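Local structure of sulfur oxidation protein SOXB (Thermus thermophilus, 2WDD) at residues W301-S306 with A311-D316. The protein probably hydrolyses the sulfur-sulfur bond of cysteine S-thiosulfonate in the Sox sulfur oxidation pathway, using a two-manganese centre. Residues are numbered along the deposited sequence; the frame is centred on the assembly and turned at random.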
loop_
_atom_site.group_PDB
_atom_site.type_symbol
_atom_site.label_atom_id
_atom_site.label_comp_id
_atom_site.label_asym_id
_atom_site.label_seq_id
_atom_site.Cartn_x
_atom_site.Cartn_y
_atom_site.Cartn_z
ATOM N N TRP A 301 15.766 1.799 -14.397
ATOM C CA TRP A 301 14.428 2.374 -14.550
ATOM C C TRP A 301 13.595 1.835 -13.384
ATOM O O TRP A 301 13.701 0.658 -13.047
ATOM C CB TRP A 301 13.768 1.896 -15.843
ATOM C CG TRP A 301 14.378 2.499 -17.069
ATOM C CD1 TRP A 301 15.149 1.861 -17.997
ATOM C CD2 TRP A 301 14.288 3.865 -17.486
ATOM N NE1 TRP A 301 15.542 2.752 -18.971
ATOM C CE2 TRP A 301 15.016 3.983 -18.689
ATOM C CE3 TRP A 301 13.656 4.996 -16.968
ATOM C CZ2 TRP A 301 15.150 5.197 -19.367
ATOM C CZ3 TRP A 301 13.777 6.200 -17.653
ATOM C CH2 TRP A 301 14.520 6.287 -18.835
ATOM N N ILE A 302 12.715 2.666 -12.832
ATOM C CA ILE A 302 11.844 2.254 -11.725
ATOM C C ILE A 302 10.386 2.512 -12.096
ATOM O O ILE A 302 10.038 3.608 -12.566
ATOM C CB ILE A 302 12.217 3.010 -10.442
ATOM C CG1 ILE A 302 13.662 2.680 -10.042
ATOM C CG2 ILE A 302 11.261 2.640 -9.298
ATOM C CD1 ILE A 302 14.155 3.447 -8.823
ATOM N N VAL A 303 9.546 1.491 -11.935
ATOM C CA VAL A 303 8.114 1.601 -12.210
ATOM C C VAL A 303 7.373 1.135 -10.957
ATOM O O VAL A 303 7.603 0.026 -10.481
ATOM C CB VAL A 303 7.720 0.747 -13.420
ATOM C CG1 VAL A 303 6.210 0.698 -13.595
ATOM C CG2 VAL A 303 8.419 1.280 -14.677
ATOM N N ALA A 304 6.481 1.975 -10.435
ATOM C CA ALA A 304 5.726 1.652 -9.221
ATOM C C ALA A 304 4.513 0.773 -9.498
ATOM O O ALA A 304 3.926 0.832 -10.578
ATOM C CB ALA A 304 5.296 2.929 -8.508
ATOM N N GLY A 305 4.082 0.023 -8.484
ATOM C CA GLY A 305 2.960 -0.902 -8.631
ATOM C C GLY A 305 1.561 -0.458 -8.229
ATOM O O GLY A 305 0.608 -1.241 -8.336
ATOM N N SER A 306 1.421 0.803 -7.822
ATOM C CA SER A 306 0.138 1.347 -7.390
ATOM C C SER A 306 -0.448 0.515 -6.247
ATOM O O SER A 306 0.298 0.000 -5.397
ATOM C CB SER A 306 -0.842 1.511 -8.564
ATOM O OG SER A 306 -1.972 2.280 -8.169
ATOM N N ALA A 311 -4.616 -0.172 -10.981
ATOM C CA ALA A 311 -3.910 -0.116 -12.247
ATOM C C ALA A 311 -3.124 -1.375 -12.540
ATOM O O ALA A 311 -2.624 -2.042 -11.637
ATOM C CB ALA A 311 -2.961 1.076 -12.246
ATOM N N LEU A 312 -2.954 -1.650 -13.829
ATOM C CA LEU A 312 -2.096 -2.724 -14.275
ATOM C C LEU A 312 -1.006 -1.993 -15.046
ATOM O O LEU A 312 -1.302 -1.207 -15.952
ATOM C CB LEU A 312 -2.833 -3.669 -15.226
ATOM C CG LEU A 312 -1.914 -4.787 -15.729
ATOM C CD1 LEU A 312 -1.585 -5.770 -14.597
ATOM C CD2 LEU A 312 -2.563 -5.521 -16.911
ATOM N N MET A 313 0.239 -2.165 -14.623
ATOM C CA MET A 313 1.343 -1.505 -15.299
ATOM C C MET A 313 1.860 -2.417 -16.392
ATOM O O MET A 313 2.292 -3.538 -16.114
ATOM C CB MET A 313 2.474 -1.176 -14.327
ATOM C CG MET A 313 2.401 0.250 -13.804
ATOM S SD MET A 313 0.824 0.682 -13.064
ATOM C CE MET A 313 0.817 -0.456 -11.629
ATOM N N ARG A 314 1.804 -1.949 -17.638
ATOM C CA ARG A 314 2.316 -2.744 -18.739
ATOM C C ARG A 314 3.681 -2.199 -19.107
ATOM O O ARG A 314 3.820 -1.019 -19.452
ATOM C CB ARG A 314 1.390 -2.713 -19.952
ATOM C CG ARG A 314 1.999 -3.451 -21.153
ATOM C CD ARG A 314 1.030 -3.623 -22.322
ATOM N NE ARG A 314 1.781 -4.045 -23.506
ATOM C CZ ARG A 314 1.237 -4.390 -24.667
ATOM N NH1 ARG A 314 -0.078 -4.403 -24.811
ATOM N NH2 ARG A 314 2.019 -4.725 -25.684
ATOM N N VAL A 315 4.700 -3.038 -18.964
ATOM C CA VAL A 315 6.065 -2.624 -19.245
ATOM C C VAL A 315 6.635 -3.482 -20.364
ATOM O O VAL A 315 6.910 -4.666 -20.165
ATOM C CB VAL A 315 6.960 -2.701 -18.002
ATOM C CG1 VAL A 315 8.348 -2.124 -18.292
ATOM C CG2 VAL A 315 6.308 -1.975 -16.819
ATOM N N ASP A 316 6.813 -2.879 -21.539
ATOM C CA ASP A 316 7.342 -3.597 -22.701
ATOM C C ASP A 316 8.819 -3.310 -22.810
ATOM O O ASP A 316 9.238 -2.166 -22.716
ATOM C CB ASP A 316 6.622 -3.161 -23.973
ATOM C CG ASP A 316 5.124 -3.307 -23.865
ATOM O OD1 ASP A 316 4.670 -4.445 -23.650
ATOM O OD2 ASP A 316 4.400 -2.291 -23.979
HETATM O O HOH W 1 -2.070 -1.768 -9.044
#
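Met-313 and Val-303 meet in the apolar layer between two beta sheets. Strand 300-304 belongs to one sheet and strand 311-320 to the other. The axes of the two short strand segments come within 8.9 Å of each other, nearly antiparallel at 157°, and side chains fill the gap. Val-303 CG1 lies 3.8 Å from Met-313 CG and 4.2 Å from Val-315 CG2. This branch is anti to the backbone N, which places it against both partners. Val-329 of strand 323-333 and Leu-283 of strand 281-284 also touch Val-303.

Two successive turns of the Met-313 chain, chi2 54° and chi3 65°, bring its methyl end against the turn after strand 300-304. Met-313 CE is 3.4 Å from Gly-305 O and 4.0 Å from Ser-306 CB. These are van der Waals contacts. Ser-306 CB also packs against Ala-311 CB at 4.3 Å, near where the second strand begins.

The polar link is a single water. It donates to Gly-305 O at 2.8 Å and to Ala-311 O at 2.7 Å, bridging two buried carbonyls.

On the other face of strand 311-320, Arg-314 NE makes a salt-bridging hydrogen bond to the syn lone pair of Asp-316 OD1, in the guanidinium plane. Arg-328 forms a further salt bridge with Asp-316.

This packing of two sheets face to face fits the metallophosphatase-like domain of the 5'-nucleotidase family. Gly-305 and Ser-306 lie near the manganese ligands Asp-36 and His-288. The chemistry implies apolar packing along the strands, and one water linking the two backbones near the turn.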